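Local coordinates for TBC1 domain family member 22A (Homo sapiens, PDB 2QFZ), which probably acts as a GTPase-activating protein for one or more Rab family proteins, here as its Rab-GAP TBC domain, at residues T155-F158 with V159-C163; I264-W267 with D268-S272; L312-A315 with H316-D319. All coordinates share one frame; numbering follows the deposited sequence.

Contacts 1 and 2 are single helical stretches in the buried interior of this all-helical TBC domain, and they pack on each other: the Trp267 indole of contact 2 meets Pro156 and Phe157 of contact 1, and Val160 lies against Ile264. Contact 1 is almost purely apolar, with phenylalanines and branched side chains. Contact 2 sets aromatic packing beside polar groups, with Asp268 and Thr269 bonded to residues between Trp48 and Trp60. Contact 3 stands apart in a loop and is only partly buried; there a beta turn and a threonine methyl over an indole make the contact. Its nearest atoms lie about 5 Å from contact 2 and about 14 Å from contact 1.

Contact 1: residues T155-F158 with V159-C163; sequences TPFF and VVFIC
Phe158 and Ile162 run side by side and point the same way, one helical turn apart, and the end of the isoleucine reaches the far end of the ring: CD1 of Ile162 is 3.5 Å from CZ of Phe158. CG of Phe158 is opposite its own backbone nitrogen (chi1 174°), which swings the ring along the flank of the helix to where CB of Ile162 stands over one of its faces. Phe157 and Phe161 likewise lie side by side, pointing the same way. CZ of Phe161 comes to the edge of the Phe157 ring, 4.2 Å from CD1 of Phe157, and CE2 of Phe161 is 4.1 Å from CB of Phe157. The Phe161 ring also turns one face over Phe157 O, 3.1 Å from CG of Phe161. Beneath these pairs runs the regular i to i+4 bonding of helix 150-162, a buried helix of the all-helical Rab-GAP TBC domain: Phe161 N gives its hydrogen to Phe157 O at 2.9 Å, and Ile162 N to Phe158 O at 2.8 Å. Pro156, whose nitrogen has no hydrogen to give to the turn before, kinks the helix at this point. Thr155 and Val159 meet more lightly, methyl to methyl. Around the helix, Phe157 meets the Trp267 ring and Phe158 stands edge-to-face with Phe130, while Lys61 makes a cation-pi contact with Phe161.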
loop_
_atom_site.group_PDB
_atom_site.type_symbol
_atom_site.label_atom_id
_atom_site.label_comp_id
_atom_site.label_asym_id
_atom_site.label_seq_id
_atom_site.Cartn_x
_atom_site.Cartn_y
_atom_site.Cartn_z
ATOM N N THR A 155 2.853 4.690 5.325
ATOM C CA THR A 155 4.245 4.983 4.894
ATOM C C THR A 155 4.441 5.327 3.404
ATOM O O THR A 155 5.157 6.259 3.088
ATOM C CB THR A 155 5.206 3.823 5.323
ATOM O OG1 THR A 155 4.945 3.499 6.696
ATOM C CG2 THR A 155 6.684 4.184 5.126
ATOM N N PRO A 156 3.833 4.565 2.471
ATOM C CA PRO A 156 4.061 4.951 1.097
ATOM C C PRO A 156 3.499 6.336 0.702
ATOM O O PRO A 156 4.156 7.085 -0.006
ATOM C CB PRO A 156 3.386 3.824 0.322
ATOM C CG PRO A 156 3.359 2.700 1.316
ATOM C CD PRO A 156 3.035 3.339 2.549
ATOM N N PHE A 157 2.307 6.679 1.154
ATOM C CA PHE A 157 1.778 8.018 0.881
ATOM C C PHE A 157 2.722 9.119 1.469
ATOM O O PHE A 157 3.073 10.080 0.816
ATOM C CB PHE A 157 0.361 8.117 1.432
ATOM C CG PHE A 157 -0.612 7.218 0.748
ATOM C CD1 PHE A 157 -0.973 7.457 -0.562
ATOM C CD2 PHE A 157 -1.160 6.138 1.395
ATOM C CE1 PHE A 157 -1.893 6.644 -1.223
ATOM C CE2 PHE A 157 -2.082 5.308 0.730
ATOM C CZ PHE A 157 -2.451 5.577 -0.567
ATOM N N PHE A 158 3.184 8.915 2.681
ATOM C CA PHE A 158 3.913 9.948 3.379
ATOM C C PHE A 158 5.268 10.140 2.704
ATOM O O PHE A 158 5.685 11.263 2.462
ATOM C CB PHE A 158 4.069 9.607 4.878
ATOM C CG PHE A 158 4.949 10.578 5.627
ATOM C CD1 PHE A 158 4.407 11.763 6.165
ATOM C CD2 PHE A 158 6.321 10.337 5.748
ATOM C CE1 PHE A 158 5.250 12.686 6.855
ATOM C CE2 PHE A 158 7.167 11.245 6.398
ATOM C CZ PHE A 158 6.630 12.412 6.971
ATOM N N VAL A 159 5.947 9.034 2.385
ATOM C CA VAL A 159 7.261 9.098 1.765
ATOM C C VAL A 159 7.164 9.695 0.362
ATOM O O VAL A 159 7.921 10.579 0.022
ATOM C CB VAL A 159 7.967 7.712 1.777
ATOM C CG1 VAL A 159 9.111 7.684 0.783
ATOM C CG2 VAL A 159 8.426 7.378 3.202
ATOM N N VAL A 160 6.195 9.255 -0.425
ATOM C CA VAL A 160 5.989 9.812 -1.756
ATOM C C VAL A 160 5.748 11.330 -1.663
ATOM O O VAL A 160 6.441 12.112 -2.351
ATOM C CB VAL A 160 4.858 9.041 -2.534
ATOM C CG1 VAL A 160 4.322 9.800 -3.747
ATOM C CG2 VAL A 160 5.373 7.668 -2.963
ATOM N N PHE A 161 4.818 11.744 -0.790
ATOM C CA PHE A 161 4.451 13.147 -0.679
ATOM C C PHE A 161 5.547 14.018 -0.037
ATOM O O PHE A 161 5.784 15.109 -0.509
ATOM C CB PHE A 161 3.107 13.352 0.045
ATOM C CG PHE A 161 1.944 12.648 -0.590
ATOM C CD1 PHE A 161 1.925 12.323 -1.943
ATOM C CD2 PHE A 161 0.817 12.352 0.170
ATOM C CE1 PHE A 161 0.816 11.669 -2.515
ATOM C CE2 PHE A 161 -0.290 11.699 -0.404
ATOM C CZ PHE A 161 -0.284 11.374 -1.767
ATOM N N ILE A 162 6.263 13.530 0.976
ATOM C CA ILE A 162 7.334 14.328 1.563
ATOM C C ILE A 162 8.499 14.492 0.589
ATOM O O ILE A 162 9.190 15.503 0.627
ATOM C CB ILE A 162 7.791 13.792 2.939
ATOM C CG1 ILE A 162 8.507 14.917 3.713
ATOM C CG2 ILE A 162 8.695 12.553 2.806
ATOM C CD1 ILE A 162 8.409 14.804 5.190
ATOM N N CYS A 163 8.678 13.529 -0.326
ATOM C CA CYS A 163 9.754 13.574 -1.306
ATOM C C CYS A 163 9.606 14.676 -2.370
ATOM O O CYS A 163 10.554 14.947 -3.078
ATOM C CB CYS A 163 9.956 12.206 -1.992
ATOM S SG CYS A 163 10.940 11.012 -0.996
#

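Contact 2: residues I264-W267 with D268-S272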
loop_
_atom_site.group_PDB
_atom_site.type_symbol
_atom_site.label_atom_id
_atom_site.label_comp_id
_atom_site.label_asym_id
_atom_site.label_seq_id
_atom_site.Cartn_x
_atom_site.Cartn_y
_atom_site.Cartn_z
ATOM N N ILE A 264 6.131 1.093 -3.292
ATOM C CA ILE A 264 5.787 2.339 -3.982
ATOM C C ILE A 264 5.536 2.040 -5.454
ATOM O O ILE A 264 4.535 2.438 -6.017
ATOM C CB ILE A 264 6.874 3.470 -3.735
ATOM C CG1 ILE A 264 6.749 3.946 -2.318
ATOM C CG2 ILE A 264 6.725 4.616 -4.776
ATOM C CD1 ILE A 264 7.909 4.845 -1.770
ATOM N N ARG A 265 6.418 1.266 -6.080
ATOM C CA ARG A 265 6.223 0.899 -7.459
ATOM C C ARG A 265 4.930 0.071 -7.743
ATOM O O ARG A 265 4.144 0.364 -8.675
ATOM C CB ARG A 265 7.481 0.198 -7.965
ATOM C CG ARG A 265 7.410 -0.322 -9.361
ATOM C CD ARG A 265 6.981 0.721 -10.417
ATOM N NE ARG A 265 6.772 0.030 -11.656
ATOM C CZ ARG A 265 5.628 -0.493 -12.065
ATOM N NH1 ARG A 265 4.493 -0.344 -11.382
ATOM N NH2 ARG A 265 5.608 -1.160 -13.213
ATOM N N LEU A 266 4.752 -0.967 -6.945
ATOM C CA LEU A 266 3.563 -1.780 -6.892
ATOM C C LEU A 266 2.291 -0.923 -6.788
ATOM O O LEU A 266 1.309 -1.167 -7.524
ATOM C CB LEU A 266 3.679 -2.719 -5.688
ATOM C CG LEU A 266 3.108 -4.148 -5.692
ATOM C CD1 LEU A 266 3.757 -5.058 -6.722
ATOM C CD2 LEU A 266 3.240 -4.776 -4.236
ATOM N N TRP A 267 2.306 0.107 -5.930
ATOM C CA TRP A 267 1.081 0.925 -5.744
ATOM C C TRP A 267 0.782 1.844 -6.938
ATOM O O TRP A 267 -0.377 2.215 -7.094
ATOM C CB TRP A 267 1.059 1.694 -4.399
ATOM C CG TRP A 267 0.877 0.816 -3.181
ATOM C CD1 TRP A 267 1.022 -0.538 -3.098
ATOM C CD2 TRP A 267 0.559 1.255 -1.865
ATOM N NE1 TRP A 267 0.800 -0.966 -1.800
ATOM C CE2 TRP A 267 0.518 0.127 -1.035
ATOM C CE3 TRP A 267 0.264 2.504 -1.312
ATOM C CZ2 TRP A 267 0.208 0.213 0.315
ATOM C CZ3 TRP A 267 -0.031 2.580 0.030
ATOM C CH2 TRP A 267 -0.043 1.469 0.825
ATOM N N ASP A 268 1.790 2.164 -7.797
ATOM C CA ASP A 268 1.558 2.844 -9.089
ATOM C C ASP A 268 0.518 2.043 -9.895
ATOM O O ASP A 268 -0.493 2.564 -10.388
ATOM C CB ASP A 268 2.811 2.948 -9.952
ATOM C CG ASP A 268 3.839 3.918 -9.446
ATOM O OD1 ASP A 268 3.615 4.712 -8.507
ATOM O OD2 ASP A 268 4.951 3.860 -10.008
ATOM N N THR A 269 0.766 0.748 -10.011
ATOM C CA THR A 269 -0.119 -0.127 -10.742
ATOM C C THR A 269 -1.419 -0.400 -10.028
ATOM O O THR A 269 -2.472 -0.433 -10.681
ATOM C CB THR A 269 0.590 -1.443 -11.052
ATOM O OG1 THR A 269 1.774 -1.116 -11.761
ATOM C CG2 THR A 269 -0.294 -2.358 -11.935
ATOM N N TYR A 270 -1.379 -0.621 -8.701
ATOM C CA TYR A 270 -2.643 -0.763 -7.949
ATOM C C TYR A 270 -3.615 0.400 -8.170
ATOM O O TYR A 270 -4.831 0.197 -8.230
ATOM C CB TYR A 270 -2.452 -0.977 -6.441
ATOM C CG TYR A 270 -1.917 -2.339 -6.026
ATOM C CD1 TYR A 270 -1.700 -3.347 -6.947
ATOM C CD2 TYR A 270 -1.638 -2.614 -4.698
ATOM C CE1 TYR A 270 -1.214 -4.581 -6.559
ATOM C CE2 TYR A 270 -1.141 -3.848 -4.296
ATOM C CZ TYR A 270 -0.933 -4.818 -5.240
ATOM O OH TYR A 270 -0.457 -6.016 -4.899
ATOM N N GLN A 271 -3.094 1.612 -8.247
ATOM C CA GLN A 271 -3.941 2.803 -8.426
ATOM C C GLN A 271 -4.408 2.996 -9.896
ATOM O O GLN A 271 -5.271 3.796 -10.160
ATOM C CB GLN A 271 -3.194 4.040 -7.905
ATOM C CG GLN A 271 -3.514 4.317 -6.465
ATOM C CD GLN A 271 -2.522 5.163 -5.791
ATOM O OE1 GLN A 271 -1.341 5.096 -6.104
ATOM N NE2 GLN A 271 -2.968 5.954 -4.816
ATOM N N SER A 272 -3.802 2.270 -10.829
ATOM C CA SER A 272 -4.143 2.320 -12.249
ATOM C C SER A 272 -5.200 1.305 -12.599
ATOM O O SER A 272 -5.897 1.451 -13.593
ATOM C CB SER A 272 -2.932 2.003 -13.076
ATOM O OG SER A 272 -1.931 2.967 -12.877
#
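Trp267 and Tyr270 form the tightly packed side of this helical turn, CD1 of the indole coming to 3.7 Å from CD2 of the phenol ring. Their planes differ by only 23°, but the rings are slid so far apart that they barely overlap. Leu266 lies alongside Tyr270 and points the same way, its CG 4.1 Å from CZ of Tyr270, and the tyrosine turns one face over the Leu266 carbonyl oxygen. Trp267 NE1 is buried with no polar partner. The other flank is polar, and its looser, more solvent-facing member is Arg265. This partly exposed side chain bends at chi2 (53°), which carries its guanidinium forward along the helix toward the next turn until NH1 donates to Thr269 OG1 at 2.9 Å, with the hydroxyl in the guanidinium plane. Asp268 is near, but its OD2 lies 4.4 Å from Arg265 NH1 and well out of that plane, a matter of charge alone. A leucine in place of Arg265 would probably leave Thr269 OG1 without this donor and take away one of the positive charges near Asp268, which keeps its salt bridge to Arg56. Thr269 OG1 is also bonded to Trp48 O, and buried Asp268 has further partners in Trp60 and the Ile51 backbone. The stretch belongs to helix 260-270, which is wedged among its neighbours: helix 150-162 and helix 56-63 meet Ile264 and Trp267, helix 276-291 takes Leu266 and Tyr270, whose OH is bonded to His281, and helix 319-335 packs on Arg265 and Thr269.

Contact 3: residues L312-A315 with H316-D319; sequences LPTA and HWDD
Thr314 O takes the hydrogen of Trp317 N at 3.0 Å, with an N-H...O angle of 163°, although the donor stands above the carbonyl plane. The bond closes the chain on itself, and with it the Trp317 indole folds back across the threonine. The two side chains pass at a slant, with CG2 of Thr314 over the centre of the six-membered ring, 4.1 Å from its centroid and 14° off the normal, a clean CH-pi contact. CG2 of Thr314 lies anti to its carbonyl carbon (chi1 59°), which turns the methyl to the indole and OG1 to Glu257 O, its hydrogen-bond partner. This is a type I beta turn from Thr314 to Trp317, entered through an inverse gamma turn centred on Pro313, in the loop that links helix 302-309 to helix 319-335. His316, on the exposed side, brings CE1 to 3.3 Å from Pro313 O. Its imidazole has CD1 of Trp317 above one face, 3.7 Å from the plane and toward the rim. Trp317 NE1 is buried without a polar partner. Arg261 NH2 bonds to the carbonyl oxygens of both Ala315 and Trp317, tying the turn to helix 260-270, and the Trp317 ring also lies near parallel to that of Trp292. Just beyond, Asp318 is the N-cap of helix 319-335, its OD2 making a weak bond to Glu320 N.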
loop_
_atom_site.group_PDB
_atom_site.type_symbol
_atom_site.label_atom_id
_atom_site.label_comp_id
_atom_site.label_asym_id
_atom_site.label_seq_id
_atom_site.Cartn_x
_atom_site.Cartn_y
_atom_site.Cartn_z
ATOM N N LEU A 312 10.561 -14.131 2.600
ATOM C CA LEU A 312 11.020 -14.364 1.242
ATOM C C LEU A 312 12.218 -13.442 0.933
ATOM O O LEU A 312 12.258 -12.308 1.421
ATOM C CB LEU A 312 9.878 -14.207 0.237
ATOM C CG LEU A 312 8.848 -15.373 0.284
ATOM C CD1 LEU A 312 7.637 -15.033 -0.538
ATOM C CD2 LEU A 312 9.420 -16.702 -0.183
ATOM N N PRO A 313 13.220 -13.946 0.183
ATOM C CA PRO A 313 14.453 -13.165 -0.016
ATOM C C PRO A 313 14.293 -12.037 -1.068
ATOM O O PRO A 313 14.517 -12.236 -2.255
ATOM C CB PRO A 313 15.479 -14.240 -0.469
ATOM C CG PRO A 313 14.738 -15.548 -0.477
ATOM C CD PRO A 313 13.294 -15.235 -0.524
ATOM N N THR A 314 13.865 -10.875 -0.607
ATOM C CA THR A 314 13.533 -9.759 -1.491
ATOM C C THR A 314 14.294 -8.468 -1.131
ATOM O O THR A 314 14.046 -7.419 -1.714
ATOM C CB THR A 314 12.029 -9.428 -1.390
ATOM O OG1 THR A 314 11.716 -9.094 -0.029
ATOM C CG2 THR A 314 11.198 -10.571 -1.868
ATOM N N ALA A 315 15.233 -8.537 -0.196
ATOM C CA ALA A 315 15.976 -7.327 0.217
ATOM C C ALA A 315 16.744 -6.682 -0.965
ATOM O O ALA A 315 17.019 -5.491 -0.975
ATOM C CB ALA A 315 16.901 -7.664 1.351
ATOM N N HIS A 316 17.054 -7.471 -1.980
ATOM C CA HIS A 316 17.812 -6.980 -3.120
ATOM C C HIS A 316 16.910 -6.602 -4.296
ATOM O O HIS A 316 17.401 -6.253 -5.367
ATOM C CB HIS A 316 18.822 -8.036 -3.560
ATOM C CG HIS A 316 18.195 -9.305 -4.044
ATOM N ND1 HIS A 316 17.815 -10.314 -3.193
ATOM C CD2 HIS A 316 17.859 -9.716 -5.288
ATOM C CE1 HIS A 316 17.283 -11.302 -3.893
ATOM N NE2 HIS A 316 17.302 -10.967 -5.166
ATOM N N TRP A 317 15.598 -6.683 -4.113
ATOM C CA TRP A 317 14.676 -6.494 -5.224
ATOM C C TRP A 317 14.664 -5.049 -5.750
ATOM O O TRP A 317 14.809 -4.122 -4.995
ATOM C CB TRP A 317 13.258 -6.957 -4.849
ATOM C CG TRP A 317 13.007 -8.371 -5.203
ATOM C CD1 TRP A 317 13.935 -9.380 -5.308
ATOM C CD2 TRP A 317 11.741 -8.958 -5.504
ATOM N NE1 TRP A 317 13.324 -10.536 -5.660
ATOM C CE2 TRP A 317 11.975 -10.316 -5.788
ATOM C CE3 TRP A 317 10.426 -8.479 -5.520
ATOM C CZ2 TRP A 317 10.948 -11.193 -6.115
ATOM C CZ3 TRP A 317 9.403 -9.360 -5.873
ATOM C CH2 TRP A 317 9.663 -10.687 -6.150
ATOM N N ASP A 318 14.518 -4.915 -7.065
ATOM C CA ASP A 318 14.491 -3.616 -7.758
ATOM C C ASP A 318 13.299 -3.576 -8.714
ATOM O O ASP A 318 12.422 -4.458 -8.661
ATOM C CB ASP A 318 15.836 -3.303 -8.481
ATOM C CG ASP A 318 16.265 -4.378 -9.529
ATOM O OD1 ASP A 318 17.444 -4.826 -9.463
ATOM O OD2 ASP A 318 15.479 -4.749 -10.436
ATOM N N ASP A 319 13.245 -2.546 -9.562
ATOM C CA ASP A 319 12.054 -2.273 -10.366
ATOM C C ASP A 319 11.839 -3.384 -11.375
ATOM O O ASP A 319 10.721 -3.735 -11.661
ATOM C CB ASP A 319 12.153 -0.896 -11.061
#